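Local coordinates for 2-aminomuconic 6-semialdehyde dehydrogenase (Pseudomonas sp., PDB 7BZV), which catalyses the NAD+-dependent oxidation of 2-aminomuconate 6-semialdehyde in the meta-cleavage pathway of 2-aminophenol catabolism, working as a tetramer, at residues Y5-D10 and H35-D40; V66-R71 and E194-P199; A114-T119 and G467-L472. One frame throughout, in Å; residues are numbered along the deposited sequence.

Contact 1: Y5-D10 and H35-D40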
loop_
_atom_site.group_PDB
_atom_site.type_symbol
_atom_site.label_atom_id
_atom_site.label_comp_id
_atom_site.label_asym_id
_atom_site.label_seq_id
_atom_site.Cartn_x
_atom_site.Cartn_y
_atom_site.Cartn_z
ATOM N N TYR B 5 26.181 12.010 -35.109
ATOM C CA TYR B 5 25.182 11.881 -34.056
ATOM C C TYR B 5 24.274 13.101 -34.218
ATOM O O TYR B 5 24.676 14.232 -33.915
ATOM C CB TYR B 5 25.862 11.782 -32.687
ATOM C CG TYR B 5 26.467 10.414 -32.359
ATOM C CD1 TYR B 5 25.834 9.236 -32.734
ATOM C CD2 TYR B 5 27.675 10.313 -31.669
ATOM C CE1 TYR B 5 26.379 7.990 -32.413
ATOM C CE2 TYR B 5 28.232 9.074 -31.349
ATOM C CZ TYR B 5 27.577 7.915 -31.728
ATOM O OH TYR B 5 28.111 6.673 -31.420
ATOM N N ARG B 6 23.084 12.880 -34.770
ATOM C CA ARG B 6 22.184 13.975 -35.100
ATOM C C ARG B 6 21.119 14.147 -34.025
ATOM O O ARG B 6 20.939 13.299 -33.147
ATOM C CB ARG B 6 21.519 13.745 -36.457
ATOM C CG ARG B 6 22.504 13.684 -37.619
ATOM C CD ARG B 6 21.848 13.214 -38.913
ATOM N NE ARG B 6 21.120 11.967 -38.721
ATOM C CZ ARG B 6 21.627 10.760 -38.936
ATOM N NH1 ARG B 6 22.877 10.638 -39.371
ATOM N NH2 ARG B 6 20.879 9.679 -38.716
ATOM N N ASN B 7 20.420 15.275 -34.100
ATOM C CA ASN B 7 19.248 15.491 -33.273
ATOM C C ASN B 7 18.059 14.714 -33.839
ATOM O O ASN B 7 18.040 14.334 -35.015
ATOM C CB ASN B 7 18.894 16.978 -33.203
ATOM C CG ASN B 7 20.050 17.838 -32.765
ATOM O OD1 ASN B 7 20.289 18.011 -31.576
ATOM N ND2 ASN B 7 20.768 18.409 -33.734
ATOM N N PHE B 8 17.053 14.495 -32.986
ATOM C CA PHE B 8 15.835 13.782 -33.381
ATOM C C PHE B 8 14.652 14.564 -32.817
ATOM O O PHE B 8 14.410 14.549 -31.606
ATOM C CB PHE B 8 15.891 12.329 -32.887
ATOM C CG PHE B 8 14.793 11.453 -33.419
ATOM C CD1 PHE B 8 14.774 11.062 -34.742
ATOM C CD2 PHE B 8 13.777 11.001 -32.569
ATOM C CE1 PHE B 8 13.750 10.262 -35.238
ATOM C CE2 PHE B 8 12.746 10.208 -33.049
ATOM C CZ PHE B 8 12.735 9.828 -34.382
ATOM N N VAL B 9 13.918 15.270 -33.678
ATOM C CA VAL B 9 12.841 16.150 -33.230
ATOM C C VAL B 9 11.610 15.847 -34.061
ATOM O O VAL B 9 11.658 15.908 -35.298
ATOM C CB VAL B 9 13.221 17.640 -33.336
ATOM C CG1 VAL B 9 12.008 18.529 -33.059
ATOM C CG2 VAL B 9 14.365 17.970 -32.356
ATOM N N ASP B 10 10.510 15.526 -33.384
ATOM C CA ASP B 10 9.220 15.300 -34.030
ATOM C C ASP B 10 9.352 14.287 -35.163
ATOM O O ASP B 10 8.837 14.485 -36.265
ATOM C CB ASP B 10 8.635 16.616 -34.557
ATOM C CG ASP B 10 7.115 16.583 -34.672
ATOM O OD1 ASP B 10 6.467 15.664 -34.110
ATOM O OD2 ASP B 10 6.563 17.498 -35.316
ATOM N N HIS B 35 25.756 17.232 -33.724
ATOM C CA HIS B 35 25.083 18.401 -34.277
ATOM C C HIS B 35 24.352 19.138 -33.172
ATOM O O HIS B 35 23.382 18.620 -32.607
ATOM C CB HIS B 35 24.121 17.982 -35.377
ATOM C CG HIS B 35 24.797 17.310 -36.530
ATOM N ND1 HIS B 35 24.810 17.844 -37.803
ATOM C CD2 HIS B 35 25.502 16.159 -36.598
ATOM C CE1 HIS B 35 25.477 17.036 -38.609
ATOM N NE2 HIS B 35 25.909 16.008 -37.902
ATOM N N GLU B 36 24.804 20.359 -32.890
ATOM C CA GLU B 36 24.299 21.114 -31.757
ATOM C C GLU B 36 22.963 21.759 -32.094
ATOM O O GLU B 36 22.752 22.241 -33.205
ATOM C CB GLU B 36 25.312 22.177 -31.333
ATOM C CG GLU B 36 24.914 22.929 -30.061
ATOM C CD GLU B 36 26.000 23.852 -29.530
ATOM O OE1 GLU B 36 27.089 23.891 -30.128
ATOM O OE2 GLU B 36 25.754 24.535 -28.505
ATOM N N ALA B 37 22.067 21.776 -31.112
ATOM C CA ALA B 37 20.722 22.311 -31.267
ATOM C C ALA B 37 20.669 23.730 -30.722
ATOM O O ALA B 37 21.142 23.987 -29.607
ATOM C CB ALA B 37 19.710 21.434 -30.530
ATOM N N ASP B 38 20.075 24.642 -31.497
ATOM C CA ASP B 38 19.932 26.029 -31.071
ATOM C C ASP B 38 18.660 26.200 -30.245
ATOM O O ASP B 38 17.865 25.272 -30.081
ATOM C CB ASP B 38 19.908 26.978 -32.275
ATOM C CG ASP B 38 18.967 26.513 -33.362
ATOM O OD1 ASP B 38 17.809 26.167 -33.039
ATOM O OD2 ASP B 38 19.384 26.502 -34.546
ATOM N N ARG B 39 18.471 27.410 -29.713
ATOM C CA ARG B 39 17.259 27.695 -28.951
ATOM C C ARG B 39 16.011 27.348 -29.748
ATOM O O ARG B 39 15.015 26.878 -29.177
ATOM C CB ARG B 39 17.230 29.171 -28.540
ATOM C CG ARG B 39 16.242 29.489 -27.428
ATOM C CD ARG B 39 16.466 30.876 -26.844
ATOM N NE ARG B 39 16.837 30.804 -25.438
ATOM C CZ ARG B 39 17.998 31.224 -24.953
ATOM N NH1 ARG B 39 18.898 31.771 -25.768
ATOM N NH2 ARG B 39 18.259 31.104 -23.649
ATOM N N ASP B 40 16.058 27.556 -31.067
ATOM C CA ASP B 40 14.887 27.359 -31.916
ATOM C C ASP B 40 14.472 25.897 -31.955
ATOM O O ASP B 40 13.279 25.574 -31.894
ATOM C CB ASP B 40 15.178 27.832 -33.346
ATOM C CG ASP B 40 15.012 29.318 -33.523
ATOM O OD1 ASP B 40 14.528 29.987 -32.588
ATOM O OD2 ASP B 40 15.370 29.816 -34.614
#

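Contact 2: V66-R71 and E194-P199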
loop_
_atom_site.group_PDB
_atom_site.type_symbol
_atom_site.label_atom_id
_atom_site.label_comp_id
_atom_site.label_asym_id
_atom_site.label_seq_id
_atom_site.Cartn_x
_atom_site.Cartn_y
_atom_site.Cartn_z
ATOM N N VAL B 66 2.758 0.088 -21.102
ATOM C CA VAL B 66 3.484 -1.079 -20.625
ATOM C C VAL B 66 4.103 -1.798 -21.813
ATOM O O VAL B 66 5.314 -2.066 -21.846
ATOM C CB VAL B 66 2.554 -2.009 -19.819
ATOM C CG1 VAL B 66 3.270 -3.352 -19.584
ATOM C CG2 VAL B 66 2.152 -1.381 -18.461
ATOM N N ASP B 67 3.285 -2.084 -22.828
ATOM C CA ASP B 67 3.770 -2.785 -24.014
ATOM C C ASP B 67 4.832 -1.970 -24.757
ATOM O O ASP B 67 5.834 -2.521 -25.217
ATOM C CB ASP B 67 2.599 -3.102 -24.952
ATOM C CG ASP B 67 1.672 -4.187 -24.409
ATOM O OD1 ASP B 67 2.019 -4.813 -23.391
ATOM O OD2 ASP B 67 0.580 -4.405 -24.986
ATOM N N TRP B 68 4.617 -0.662 -24.923
ATOM C CA TRP B 68 5.627 0.163 -25.588
ATOM C C TRP B 68 6.958 0.064 -24.862
ATOM O O TRP B 68 8.010 -0.104 -25.483
ATOM C CB TRP B 68 5.177 1.629 -25.633
ATOM C CG TRP B 68 4.221 2.020 -26.720
ATOM C CD1 TRP B 68 2.962 2.534 -26.557
ATOM C CD2 TRP B 68 4.458 1.977 -28.121
ATOM N NE1 TRP B 68 2.387 2.780 -27.780
ATOM C CE2 TRP B 68 3.291 2.465 -28.758
ATOM C CE3 TRP B 68 5.541 1.571 -28.903
ATOM C CZ2 TRP B 68 3.180 2.562 -30.137
ATOM C CZ3 TRP B 68 5.429 1.669 -30.268
ATOM C CH2 TRP B 68 4.253 2.145 -30.873
ATOM N N LEU B 69 6.925 0.166 -23.520
ATOM C CA LEU B 69 8.163 0.134 -22.745
ATOM C C LEU B 69 8.887 -1.187 -22.963
ATOM O O LEU B 69 10.118 -1.230 -23.038
ATOM C CB LEU B 69 7.880 0.325 -21.244
ATOM C CG LEU B 69 7.349 1.702 -20.847
ATOM C CD1 LEU B 69 6.872 1.634 -19.384
ATOM C CD2 LEU B 69 8.386 2.739 -21.003
ATOM N N ARG B 70 8.127 -2.280 -23.051
ATOM C CA ARG B 70 8.731 -3.585 -23.296
ATOM C C ARG B 70 9.234 -3.710 -24.735
ATOM O O ARG B 70 10.274 -4.326 -24.979
ATOM C CB ARG B 70 7.716 -4.677 -22.947
ATOM C CG ARG B 70 7.539 -4.840 -21.455
ATOM C CD ARG B 70 6.324 -5.735 -21.065
ATOM N NE ARG B 70 6.193 -5.860 -19.615
ATOM C CZ ARG B 70 5.113 -6.334 -18.991
ATOM N NH1 ARG B 70 4.048 -6.751 -19.682
ATOM N NH2 ARG B 70 5.100 -6.395 -17.681
ATOM N N ARG B 71 8.515 -3.135 -25.707
ATOM C CA ARG B 71 9.003 -3.171 -27.088
ATOM C C ARG B 71 10.294 -2.381 -27.218
ATOM O O ARG B 71 11.214 -2.797 -27.933
ATOM C CB ARG B 71 7.939 -2.631 -28.039
ATOM C CG ARG B 71 6.608 -3.336 -27.876
ATOM C CD ARG B 71 6.028 -3.733 -29.202
ATOM N NE ARG B 71 5.366 -2.617 -29.867
ATOM C CZ ARG B 71 5.787 -2.056 -30.994
ATOM N NH1 ARG B 71 6.886 -2.506 -31.594
ATOM N NH2 ARG B 71 5.102 -1.050 -31.526
ATOM N N GLU B 194 12.305 5.228 -32.853
ATOM C CA GLU B 194 11.781 5.300 -34.207
ATOM C C GLU B 194 11.498 3.909 -34.740
ATOM O O GLU B 194 10.478 3.700 -35.402
ATOM C CB GLU B 194 12.791 6.048 -35.083
ATOM C CG GLU B 194 12.514 5.975 -36.561
ATOM C CD GLU B 194 13.615 6.652 -37.346
ATOM O OE1 GLU B 194 14.771 6.174 -37.289
ATOM O OE2 GLU B 194 13.332 7.681 -37.987
ATOM N N ALA B 195 12.377 2.938 -34.445
ATOM C CA ALA B 195 12.212 1.595 -35.005
ATOM C C ALA B 195 10.951 0.911 -34.491
ATOM O O ALA B 195 10.240 0.259 -35.260
ATOM C CB ALA B 195 13.430 0.728 -34.703
ATOM N N VAL B 196 10.654 1.036 -33.192
ATOM C CA VAL B 196 9.488 0.338 -32.663
ATOM C C VAL B 196 8.200 1.084 -32.958
ATOM O O VAL B 196 7.112 0.539 -32.747
ATOM C CB VAL B 196 9.584 0.091 -31.147
ATOM C CG1 VAL B 196 10.815 -0.724 -30.823
ATOM C CG2 VAL B 196 9.607 1.397 -30.386
ATOM N N GLY B 197 8.294 2.329 -33.389
ATOM C CA GLY B 197 7.131 3.080 -33.791
ATOM C C GLY B 197 6.587 4.047 -32.769
ATOM O O GLY B 197 5.418 4.430 -32.876
ATOM N N ILE B 198 7.385 4.458 -31.790
ATOM C CA ILE B 198 6.948 5.491 -30.858
ATOM C C ILE B 198 6.478 6.696 -31.673
ATOM O O ILE B 198 7.183 7.140 -32.582
ATOM C CB ILE B 198 8.080 5.863 -29.886
ATOM C CG1 ILE B 198 8.366 4.694 -28.931
ATOM C CG2 ILE B 198 7.749 7.152 -29.150
ATOM C CD1 ILE B 198 7.290 4.466 -27.872
ATOM N N PRO B 199 5.310 7.268 -31.386
ATOM C CA PRO B 199 4.819 8.358 -32.212
ATOM C C PRO B 199 5.813 9.536 -32.249
ATOM O O PRO B 199 6.494 9.797 -31.247
ATOM C CB PRO B 199 3.505 8.754 -31.538
ATOM C CG PRO B 199 3.024 7.471 -30.963
ATOM C CD PRO B 199 4.271 6.783 -30.457
#

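Contact 3: A114-T119 and G467-L472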
loop_
_atom_site.group_PDB
_atom_site.type_symbol
_atom_site.label_atom_id
_atom_site.label_comp_id
_atom_site.label_asym_id
_atom_site.label_seq_id
_atom_site.Cartn_x
_atom_site.Cartn_y
_atom_site.Cartn_z
ATOM N N ALA B 114 7.928 -0.850 -16.742
ATOM C CA ALA B 114 6.752 -1.477 -17.332
ATOM C C ALA B 114 5.970 -2.286 -16.284
ATOM O O ALA B 114 4.736 -2.203 -16.215
ATOM C CB ALA B 114 7.179 -2.353 -18.505
ATOM N N ASP B 115 6.679 -3.081 -15.468
ATOM C CA ASP B 115 6.050 -3.864 -14.407
ATOM C C ASP B 115 5.371 -2.961 -13.383
ATOM O O ASP B 115 4.227 -3.210 -12.983
ATOM C CB ASP B 115 7.093 -4.752 -13.689
ATOM C CG ASP B 115 7.658 -5.855 -14.556
ATOM O OD1 ASP B 115 7.095 -6.204 -15.617
ATOM O OD2 ASP B 115 8.728 -6.368 -14.197
ATOM N N ILE B 116 6.064 -1.909 -12.937
ATOM C CA ILE B 116 5.487 -0.991 -11.947
ATOM C C ILE B 116 4.226 -0.334 -12.475
ATOM O O ILE B 116 3.214 -0.219 -11.778
ATOM C CB ILE B 116 6.514 0.076 -11.549
ATOM C CG1 ILE B 116 7.545 -0.642 -10.683
ATOM C CG2 ILE B 116 5.863 1.233 -10.772
ATOM C CD1 ILE B 116 8.893 -0.076 -10.711
ATOM N N LEU B 117 4.256 0.091 -13.732
ATOM C CA LEU B 117 3.065 0.696 -14.331
ATOM C C LEU B 117 1.945 -0.315 -14.431
ATOM O O LEU B 117 0.786 -0.001 -14.141
ATOM C CB LEU B 117 3.400 1.249 -15.717
ATOM C CG LEU B 117 2.266 1.925 -16.504
ATOM C CD1 LEU B 117 1.669 3.098 -15.742
ATOM C CD2 LEU B 117 2.801 2.348 -17.916
ATOM N N ALA B 118 2.277 -1.550 -14.802
ATOM C CA ALA B 118 1.228 -2.545 -14.998
ATOM C C ALA B 118 0.431 -2.786 -13.725
ATOM O O ALA B 118 -0.782 -3.007 -13.791
ATOM C CB ALA B 118 1.828 -3.865 -15.500
ATOM N N THR B 119 1.070 -2.711 -12.552
ATOM C CA THR B 119 0.360 -3.019 -11.325
ATOM C C THR B 119 0.037 -1.792 -10.478
ATOM O O THR B 119 -0.510 -1.946 -9.391
ATOM C CB THR B 119 1.150 -4.033 -10.495
ATOM O OG1 THR B 119 2.426 -3.480 -10.160
ATOM C CG2 THR B 119 1.382 -5.326 -11.259
ATOM N N GLY B 467 12.268 5.858 -8.096
ATOM C CA GLY B 467 12.253 4.431 -7.885
ATOM C C GLY B 467 10.826 4.088 -7.574
ATOM O O GLY B 467 10.151 4.810 -6.824
ATOM N N GLY B 468 10.355 2.993 -8.185
ATOM C CA GLY B 468 9.027 2.512 -7.903
ATOM C C GLY B 468 8.016 3.596 -8.140
ATOM O O GLY B 468 8.165 4.449 -9.030
ATOM N N MET B 469 7.017 3.632 -7.271
ATOM C CA MET B 469 5.977 4.639 -7.376
ATOM C C MET B 469 6.452 6.043 -7.083
ATOM O O MET B 469 5.725 6.994 -7.397
ATOM C CB MET B 469 4.793 4.333 -6.454
ATOM C CG MET B 469 4.059 3.056 -6.742
ATOM S SD MET B 469 3.287 2.981 -8.397
ATOM C CE MET B 469 2.254 4.418 -8.567
ATOM N N HIS B 470 7.597 6.206 -6.423
ATOM C CA HIS B 470 8.125 7.547 -6.246
ATOM C C HIS B 470 8.425 8.171 -7.600
ATOM O O HIS B 470 8.194 9.365 -7.810
ATOM C CB HIS B 470 9.386 7.508 -5.393
ATOM C CG HIS B 470 9.186 6.920 -4.032
ATOM N ND1 HIS B 470 8.773 7.663 -2.948
ATOM C CD2 HIS B 470 9.308 5.647 -3.589
ATOM C CE1 HIS B 470 8.728 6.887 -1.879
ATOM N NE2 HIS B 470 9.031 5.656 -2.244
ATOM N N SER B 471 8.950 7.375 -8.536
ATOM C CA SER B 471 9.123 7.880 -9.903
ATOM C C SER B 471 7.791 8.164 -10.568
ATOM O O SER B 471 7.617 9.209 -11.205
ATOM C CB SER B 471 9.921 6.884 -10.737
ATOM O OG SER B 471 11.249 6.878 -10.287
ATOM N N LEU B 472 6.835 7.240 -10.459
ATOM C CA LEU B 472 5.577 7.408 -11.178
ATOM C C LEU B 472 4.800 8.604 -10.644
ATOM O O LEU B 472 4.046 9.247 -11.386
ATOM C CB LEU B 472 4.712 6.144 -11.079
ATOM C CG LEU B 472 4.668 5.207 -12.299
ATOM C CD1 LEU B 472 6.068 4.907 -12.692
ATOM C CD2 LEU B 472 3.878 3.976 -11.983
#

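Contact 1: Y5-D10 and H35-D40
The imidazole of His35 carries the aliphatic part of Arg6 over one face and meets the carbonyl oxygen of Tyr5 at its edge, near the ring plane. Arg6 CG sits 4.2 Å from the centroid of the His35 ring, 21° off the normal, a CH-pi contact displaced toward the rim. A long, flexible arginine suits this place because a methylene of its chain can pack on the ring while the guanidinium runs on, its plane well turned from that of the imidazole. At the rim, His35 CD2 lies 3.4 Å from Tyr5 O. That same oxygen accepts the backbone N-H of His35 at 3.2 Å from His35 N, part of the parallel pairing of strands 3-9 and 30-35.

The amide of Asn7 is the second flat group. Its ND2 donates to His35 O over 2.9 Å, from above the carbonyl plane, with an N-H...O angle of 132°; ND2 also reaches Val14 O, while OD1 accepts from His207 N. Ala37 CB lies 3.6 Å from Asn7 OD1, its methyl small enough to fit close beside the amide.

Both ring nitrogens of His35 are engaged as well, ND1 with Ser16 N and NE2 with Gln4 OE1. Since ND1 accepts a backbone N-H, the ring probably carries its proton on NE2 and is neutral. Buried polar groups are thus paired where strand 30-35 leads on to helix 39-52.

Contact 2: V66-R71 and E194-P199
The indole of Trp68 is the large bump of this contact, reaching from helix 62-78 into the turn that ends helix 184-196. Its CG lies anti to the carbonyl carbon (chi1 -81°), which carries the six-membered ring across to Val196, Gly197 and Ile198. Ile198 CD1 fits against one face of the ring and comes 3.5 Å from Trp68 CE3; the two side chains run past one another, each heading the opposite way. At the ring edge, Trp68 CZ3 stands 3.2 Å from Val196 O, which is close to the ring plane. Gly197 O approaches obliquely, 3.3 Å from Trp68 CH2. Pro199 borders the indole more loosely with its CD, also obliquely placed.

Gly197, with positive phi, is the C-prime residue of a Schellman motif, in which Ile198 N bonds back to Met193 O. Glycine suits the spot twice over: having no side chain, it tolerates this backbone conformation and lets the indole come close to its main chain.

Val196 supplies a second bump: its CG1 lies 3.6 Å from Arg71 O, and its compact branched shape fills the groove beside Ile72 and Glu75. Arg71, kinked at its second and third torsions, curls back so that its guanidinium reaches the helix end. Arg71 NH2 lies 2.8 Å from Val196 O with an N-H...O angle of 130°; the bond is weak, and so is the one from NH1. A positive group near the C-terminal end of helix 184-196 would probably still interact favourably with its dipole. The chemistry thus combines apolar packing of Trp68, which also meets Trp57, with two weak hydrogen bonds from the solvent-exposed Arg71.

Contact 3: A114-T119 and G467-L472
Ile116 makes most of the contact, turning its side chain toward Gly468, Met469 and Leu472. Its two branches divide the work. CD1, at the end of the longer branch, rests 3.8 Å from Gly468 CA, where the lack of a side chain allows the isoleucine to come close to the backbone. CG2 lies anti to the backbone N and meets two side chains: it is 3.6 Å from Leu472 CD2 and 3.9 Å from Met469 SD. The methionine folds at its second and third torsions, which sets the sulfur beside the CG2 methyl, and its flexible thioether adapts readily to the branched neighbour.

Next in sequence, Leu117 offers mainly its backbone flank: Leu472 CD2 lies 4.1 Å from Leu117 CA and 4.4 Å from Leu117 CD1. One methyl of Leu472 thus reaches both Ile116 and Leu117, while the rest of Leu117 packs on Arg65 and Val66 of helix 62-78. Leucine suits position 472 because it is apolar and carries that methyl out to the opposing helix in a buried place. Further along, Thr119 turns to the assembly, its OG1 hydrogen-bonded to OG1 of Thr119 in a second subunit.

On the other segment, Gly467 N donates an almost straight bond to Ser471 OG, 2.6 Å long, which ties these two residues together.

With segment axes 10.1 Å apart and crossing at -80°, this is nearly perpendicular apolar helix packing. It joins the long helix 95-119 to a short C-terminal helix of the aldehyde dehydrogenase fold, beside a subunit interface.

Contacts 2 and 3 are neighbours, with centres about 17 Å apart, and helix 62-78 meets helix 95-119 between them: Arg70 NH2 forms a 2.9 Å salt bridge with Asp115 OD1, and Val66 and Leu69 pack against the Ala114 turn. The same Arg70 also reaches Asp115 of a second subunit, so this junction continues into the tetramer, the assembly required for NAD+ binding. The Met469 side chain of contact 3 lies about 4 Å from a bound PEG molecule. Contact 1, centred about 22 Å from contact 2, touches it through Phe8 CE1 and Glu194 OE2, 3.8 Å apart. Contacts 1 and 3 stay about 20 Å apart at their nearest atoms. Helix 184-196 therefore bridges the N-terminal sheet and helix 62-78.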